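Local structure of fimbrin (Schizosaccharomyces pombe, 1RT8) at residues A[63-68]-A[93-98]; A[428-431]-A[437-440]; A[476-481]-A[504-509]. The protein binds and crosslinks actin filaments, and takes part in cell polarity, cytokinesis, mating and spore formation. All coordinates share one frame; numbering follows the deposited sequence.

Contact 1 of 3, residues A[63-68]-A[93-98]; sequences PDTIDE and INSAKA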
# COMPACT_ATOMS: atom_id res chain seq x y z
N PRO A 63 0.26 -10.27 -4.27
CA PRO A 63 -0.64 -11.34 -4.71
C PRO A 63 -2.07 -11.27 -4.17
O PRO A 63 -2.30 -10.97 -2.99
CB PRO A 63 0.08 -12.60 -4.25
CG PRO A 63 1.54 -12.21 -4.41
CD PRO A 63 1.55 -10.82 -3.82
N ASP A 64 -3.03 -11.53 -5.05
CA ASP A 64 -4.45 -11.56 -4.69
C ASP A 64 -5.11 -10.22 -4.37
O ASP A 64 -6.17 -10.18 -3.74
CB ASP A 64 -4.67 -12.52 -3.52
CG ASP A 64 -4.10 -13.89 -3.77
OD1 ASP A 64 -4.55 -14.56 -4.73
OD2 ASP A 64 -3.19 -14.31 -3.01
N THR A 65 -4.50 -9.12 -4.78
CA THR A 65 -5.09 -7.82 -4.51
C THR A 65 -6.30 -7.64 -5.41
O THR A 65 -7.34 -7.13 -4.99
CB THR A 65 -4.09 -6.68 -4.78
OG1 THR A 65 -2.95 -6.84 -3.92
CG2 THR A 65 -4.73 -5.33 -4.53
N ILE A 66 -6.18 -8.09 -6.65
CA ILE A 66 -7.27 -7.96 -7.60
C ILE A 66 -7.77 -9.31 -8.11
O ILE A 66 -6.96 -10.16 -8.51
CB ILE A 66 -6.81 -7.13 -8.82
CG1 ILE A 66 -6.37 -5.74 -8.36
CG2 ILE A 66 -7.93 -7.03 -9.84
CD1 ILE A 66 -5.68 -4.93 -9.45
N ASP A 67 -9.08 -9.51 -8.08
CA ASP A 67 -9.71 -10.73 -8.60
C ASP A 67 -9.84 -10.35 -10.05
O ASP A 67 -10.74 -9.59 -10.42
CB ASP A 67 -11.11 -10.95 -8.01
CG ASP A 67 -11.79 -12.21 -8.54
OD1 ASP A 67 -11.60 -12.55 -9.73
OD2 ASP A 67 -12.53 -12.86 -7.76
N GLU A 68 -8.93 -10.85 -10.88
CA GLU A 68 -8.92 -10.50 -12.29
C GLU A 68 -10.19 -10.78 -13.08
O GLU A 68 -10.37 -10.27 -14.18
CB GLU A 68 -7.71 -11.14 -12.97
CG GLU A 68 -6.42 -10.90 -12.19
CD GLU A 68 -5.18 -11.23 -13.00
OE1 GLU A 68 -5.29 -12.00 -13.97
OE2 GLU A 68 -4.08 -10.72 -12.65
N ILE A 93 -6.55 1.96 -9.87
CA ILE A 93 -6.40 3.11 -8.99
C ILE A 93 -6.79 2.84 -7.54
O ILE A 93 -6.03 3.13 -6.62
CB ILE A 93 -7.25 4.31 -9.49
CG1 ILE A 93 -6.66 4.87 -10.79
CG2 ILE A 93 -7.32 5.39 -8.39
CD1 ILE A 93 -5.27 5.41 -10.66
N ASN A 94 -7.98 2.29 -7.33
CA ASN A 94 -8.45 2.03 -5.98
C ASN A 94 -7.75 0.89 -5.25
O ASN A 94 -7.74 0.86 -4.02
CB ASN A 94 -9.96 1.84 -6.00
CG ASN A 94 -10.66 3.11 -6.43
OD1 ASN A 94 -10.34 4.19 -5.94
ND2 ASN A 94 -11.61 3.00 -7.35
N SER A 95 -7.17 -0.03 -6.01
CA SER A 95 -6.43 -1.11 -5.39
C SER A 95 -5.11 -0.51 -4.91
O SER A 95 -4.68 -0.72 -3.77
CB SER A 95 -6.14 -2.24 -6.40
OG SER A 95 -7.32 -2.91 -6.78
N ALA A 96 -4.48 0.26 -5.79
CA ALA A 96 -3.20 0.90 -5.47
C ALA A 96 -3.30 1.72 -4.19
O ALA A 96 -2.38 1.71 -3.37
CB ALA A 96 -2.76 1.80 -6.64
N LYS A 97 -4.41 2.42 -4.01
CA LYS A 97 -4.62 3.24 -2.82
C LYS A 97 -4.66 2.43 -1.53
O LYS A 97 -4.37 2.98 -0.47
CB LYS A 97 -5.93 4.02 -2.91
CG LYS A 97 -5.90 5.22 -3.82
CD LYS A 97 -7.20 6.00 -3.71
CE LYS A 97 -7.11 7.32 -4.46
NZ LYS A 97 -8.39 8.09 -4.41
N ALA A 98 -5.01 1.15 -1.61
CA ALA A 98 -5.12 0.31 -0.42
C ALA A 98 -3.98 -0.68 -0.17
O ALA A 98 -4.03 -1.45 0.78
CB ALA A 98 -6.43 -0.46 -0.46
O HOH W 1 -8.69 -4.97 -5.82
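Ile66 holds CG1 beside its backbone N and anti to the carbonyl carbon (chi1 -59°), and Ser95 holds OG in the corresponding place (chi1 -69°), which turns the ethyl branch of Ile66 and the hydroxyl of Ser95 toward each other. Ile66 CG1 lies 3.4 Å from Ser95 OG, and Ile66 CD1 follows at 3.7 Å from the same oxygen. Thr65 comes in with its methyl: CG2 packs 3.9 Å from Ser95 CB, while its OG1 is spent on the carbonyl of Val62. Ser95 OG bonds back to Val91 O, one turn earlier in its own helix, and takes a second bond from a water at 2.7 Å. That water also donates to Thr65 O, bridging loop and helix beside the apolar touch. With the ethyl arm of Ile66 cut back to an alanine, a gap is likely to open against Ser95 and against Ser55 and Ile58 of helix 52-61, leaving Thr65 CG2 and the water bridge to hold loop and helix together. Nearby, Arg482 of helix 467-483 touches both Thr65 and Ser95. The arrangement, a loop leaving one helix and laid against the next long helix 82-99, belongs to the helical core of the first calponin-homology domain.

Contact 2 of 3, residues A[428-431]-A[437-440]; sequences SQIR and SIST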
# COMPACT_ATOMS: atom_id res chain seq x y z
N SER A 428 -28.54 -14.28 2.42
CA SER A 428 -29.58 -13.93 3.38
C SER A 428 -29.47 -12.49 3.86
O SER A 428 -28.41 -11.87 3.76
CB SER A 428 -29.51 -14.86 4.61
OG SER A 428 -30.06 -16.13 4.33
N GLN A 429 -30.58 -11.97 4.36
CA GLN A 429 -30.62 -10.62 4.90
C GLN A 429 -29.86 -10.70 6.21
O GLN A 429 -29.76 -11.77 6.81
CB GLN A 429 -32.07 -10.22 5.18
CG GLN A 429 -32.90 -10.04 3.92
CD GLN A 429 -32.74 -8.66 3.34
OE1 GLN A 429 -33.19 -7.68 3.93
NE2 GLN A 429 -32.10 -8.57 2.18
N ILE A 430 -29.30 -9.58 6.66
CA ILE A 430 -28.55 -9.59 7.90
C ILE A 430 -29.25 -8.87 9.04
O ILE A 430 -30.09 -8.00 8.83
CB ILE A 430 -27.14 -8.98 7.72
CG1 ILE A 430 -27.25 -7.50 7.34
CG2 ILE A 430 -26.37 -9.75 6.65
CD1 ILE A 430 -25.90 -6.79 7.36
N ARG A 431 -28.91 -9.27 10.26
CA ARG A 431 -29.48 -8.69 11.45
C ARG A 431 -28.74 -7.40 11.78
O ARG A 431 -29.35 -6.39 12.14
CB ARG A 431 -29.37 -9.67 12.61
CG ARG A 431 -29.96 -9.17 13.91
CD ARG A 431 -29.97 -10.28 14.96
NE ARG A 431 -30.67 -9.85 16.17
CZ ARG A 431 -31.94 -9.44 16.20
NH1 ARG A 431 -32.65 -9.41 15.09
NH2 ARG A 431 -32.49 -9.07 17.35
N SER A 437 -23.69 -14.77 9.61
CA SER A 437 -23.94 -15.13 8.22
C SER A 437 -23.04 -14.37 7.24
O SER A 437 -22.68 -14.89 6.18
CB SER A 437 -25.41 -14.89 7.87
OG SER A 437 -25.73 -13.51 7.88
N ILE A 438 -22.69 -13.13 7.58
CA ILE A 438 -21.84 -12.31 6.72
C ILE A 438 -20.53 -13.00 6.33
O ILE A 438 -19.92 -12.65 5.31
CB ILE A 438 -21.51 -10.95 7.41
CG1 ILE A 438 -22.77 -10.08 7.45
CG2 ILE A 438 -20.37 -10.22 6.68
CD1 ILE A 438 -22.65 -8.82 8.30
N SER A 439 -20.11 -13.99 7.12
CA SER A 439 -18.86 -14.72 6.88
C SER A 439 -18.72 -15.41 5.52
O SER A 439 -17.61 -15.55 5.00
CB SER A 439 -18.64 -15.76 7.99
OG SER A 439 -19.63 -16.78 7.94
N THR A 440 -19.84 -15.83 4.94
CA THR A 440 -19.82 -16.52 3.65
C THR A 440 -19.42 -15.59 2.51
O THR A 440 -19.02 -16.05 1.43
CB THR A 440 -21.20 -17.13 3.35
OG1 THR A 440 -22.14 -16.09 3.10
CG2 THR A 440 -21.69 -17.95 4.53
O HOH W 2 -28.39 -13.39 8.38
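The chain runs extended through 428-430, turns back, and returns as a 3-10 segment at 437-440, with Ile430 and Ser437 the nearest pair across the gap at 7.2 Å between their CA atoms. Ile430 does most of the touching. Its CG1 sits between the backbone N and the carbonyl carbon (chi1 64°), which leaves CG2 beside the N and facing the returning chain. That methyl rests 3.7 Å from Ile438 CG1, and the two side chains cross obliquely. Their ends meet as well, Ile430 CD1 lying 3.9 Å from Ile438 CD1, so both branches of Ile430 bear on the one ethyl arm of Ile438. The same CG2 also skirts the hydroxyl of Ser437, at 4.0 Å from OG. Beside this apolar patch runs a polar path: Ser437 OG donates to a water at 2.7 Å, and the same water donates a hydrogen bond to Gln429 O at 2.6 Å. One water thus ties the two arms together beside the isoleucine pair.

The turn between the arms is held by Asp435, whose two carboxylate oxygens take the backbone N-H groups of Arg431 and Ser437, one each. Within the 3-10 segment, Thr440 N bonds to Ser437 O. The whole loop connects helix 410-421 to helix 442-451 in the fourth calponin-homology domain. Asn418 of the first helix anchors Ile430 N through its side chain and Gln429 NE2 through its backbone carbonyl, and Val414 packs on Ile430. On the other arm Ile438 touches Val498, in the short link between helices 492-496 and 500-511, while Thr440 O accepts a bond from Asn473 of helix 467-483.

Contact 3 of 3, residues A[476-481]-A[504-509]; sequences LAISIA and LHFIGS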
# COMPACT_ATOMS: atom_id res chain seq x y z
N LEU A 476 -13.70 -11.04 -4.46
CA LEU A 476 -14.43 -10.67 -5.66
C LEU A 476 -15.25 -9.41 -5.35
O LEU A 476 -15.29 -8.49 -6.15
CB LEU A 476 -15.37 -11.80 -6.09
CG LEU A 476 -16.30 -11.48 -7.27
CD1 LEU A 476 -15.48 -11.23 -8.52
CD2 LEU A 476 -17.29 -12.64 -7.48
N ALA A 477 -15.89 -9.40 -4.19
CA ALA A 477 -16.70 -8.25 -3.78
C ALA A 477 -15.85 -6.98 -3.70
O ALA A 477 -16.25 -5.93 -4.19
CB ALA A 477 -17.37 -8.53 -2.42
N ILE A 478 -14.68 -7.08 -3.07
CA ILE A 478 -13.80 -5.92 -2.94
C ILE A 478 -13.35 -5.38 -4.29
O ILE A 478 -13.34 -4.17 -4.50
CB ILE A 478 -12.56 -6.25 -2.08
CG1 ILE A 478 -12.98 -6.43 -0.62
CG2 ILE A 478 -11.51 -5.15 -2.22
CD1 ILE A 478 -11.88 -6.90 0.31
N SER A 479 -12.98 -6.27 -5.21
CA SER A 479 -12.55 -5.84 -6.54
C SER A 479 -13.72 -5.22 -7.33
O SER A 479 -13.53 -4.30 -8.13
CB SER A 479 -11.97 -7.02 -7.32
OG SER A 479 -10.75 -7.49 -6.74
N ILE A 480 -14.93 -5.74 -7.11
CA ILE A 480 -16.09 -5.20 -7.82
C ILE A 480 -16.39 -3.80 -7.28
O ILE A 480 -16.72 -2.88 -8.02
CB ILE A 480 -17.34 -6.09 -7.63
CG1 ILE A 480 -17.18 -7.41 -8.40
CG2 ILE A 480 -18.59 -5.34 -8.10
CD1 ILE A 480 -18.36 -8.38 -8.25
N ALA A 481 -16.26 -3.64 -5.97
CA ALA A 481 -16.51 -2.36 -5.34
C ALA A 481 -15.49 -1.35 -5.86
O ALA A 481 -15.82 -0.19 -6.12
CB ALA A 481 -16.42 -2.50 -3.80
N LEU A 504 -18.65 -2.38 8.50
CA LEU A 504 -19.37 -1.12 8.35
C LEU A 504 -18.60 -0.16 7.43
O LEU A 504 -19.21 0.53 6.62
CB LEU A 504 -19.65 -0.49 9.72
CG LEU A 504 -20.59 0.73 9.75
CD1 LEU A 504 -21.23 0.90 11.13
CD2 LEU A 504 -19.81 1.96 9.36
N HIS A 505 -17.28 -0.13 7.56
CA HIS A 505 -16.44 0.72 6.70
C HIS A 505 -16.66 0.36 5.23
O HIS A 505 -16.79 1.22 4.37
CB HIS A 505 -14.96 0.54 7.06
CG HIS A 505 -14.00 1.07 6.03
ND1 HIS A 505 -13.32 0.24 5.16
CD2 HIS A 505 -13.60 2.33 5.74
CE1 HIS A 505 -12.54 0.97 4.38
NE2 HIS A 505 -12.69 2.24 4.71
N PHE A 506 -16.71 -0.94 4.95
CA PHE A 506 -16.92 -1.44 3.59
C PHE A 506 -18.29 -0.98 3.05
O PHE A 506 -18.38 -0.43 1.96
CB PHE A 506 -16.85 -2.97 3.60
CG PHE A 506 -17.15 -3.60 2.28
CD1 PHE A 506 -16.21 -3.62 1.26
CD2 PHE A 506 -18.39 -4.19 2.05
CE1 PHE A 506 -16.49 -4.21 0.03
CE2 PHE A 506 -18.68 -4.79 0.82
CZ PHE A 506 -17.73 -4.79 -0.19
N ILE A 507 -19.34 -1.21 3.83
CA ILE A 507 -20.68 -0.82 3.43
C ILE A 507 -20.77 0.69 3.23
O ILE A 507 -21.37 1.17 2.27
CB ILE A 507 -21.73 -1.26 4.48
CG1 ILE A 507 -21.77 -2.78 4.56
CG2 ILE A 507 -23.11 -0.73 4.11
CD1 ILE A 507 -22.09 -3.46 3.23
N GLY A 508 -20.15 1.43 4.13
CA GLY A 508 -20.17 2.88 4.00
C GLY A 508 -19.51 3.33 2.71
O GLY A 508 -19.92 4.32 2.10
N SER A 509 -18.47 2.62 2.29
CA SER A 509 -17.77 2.99 1.07
C SER A 509 -18.69 2.74 -0.13
O SER A 509 -18.63 3.46 -1.12
CB SER A 509 -16.48 2.18 0.91
OG SER A 509 -16.75 0.89 0.37
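Phe506 reaches from helix 500-511 to helix 467-483 within the all-helical fourth calponin-homology domain, and the end of its ring meets the face of 476-481. The short segments run roughly parallel, at 33°, with axes 11.6 Å apart, too far for their backbones to pack closely. The tight part is therefore one ring end against one helix face. With CG anti to the backbone N (chi1 175°), the ring projects across the gap and its CE1 lands 4.2 Å from Ala481 CB and equally far from Ile478 CG1. Its CZ comes within 4.4 Å of Ala477 CB, so two small methyls a helical turn apart and one isoleucine arm receive it obliquely. Val444 of helix 442-451 and the loop residues Ile488 and Ile490 also touch the ring, enclosing it in apolar side chains.

Toward the C-terminal ends the contact slackens. Ala481 and Ser509 have CA atoms 8.4 Å apart, yet the partly exposed serine makes no close approach to 476-481. Its hydroxyl turns back on its own helix instead: Ser509 OG donates to Phe506 O at 2.6 Å, approaching 15° from the carbonyl plane.

Along the chain the three contacts follow one another without overlap: contact 1 in the first calponin-homology domain and in actin-binding region 1, contacts 2 and 3 in the fourth domain and in actin-binding region 2. Contacts 2 and 3 have centres about 15 Å apart without touching; both reach helix 467-483, contact 2 through the bond of Thr440 O with Asn473. Contacts 1 and 3, far apart in sequence, have centres about 12 Å apart and do touch: Asp67 N probably donates a hydrogen bond to Ser479 OG at 2.9 Å. Helix 467-483 thus faces Phe506 of its own domain and the 63-68 loop of the first, consistent with an interface that holds the two actin-binding regions together in the crosslinking core.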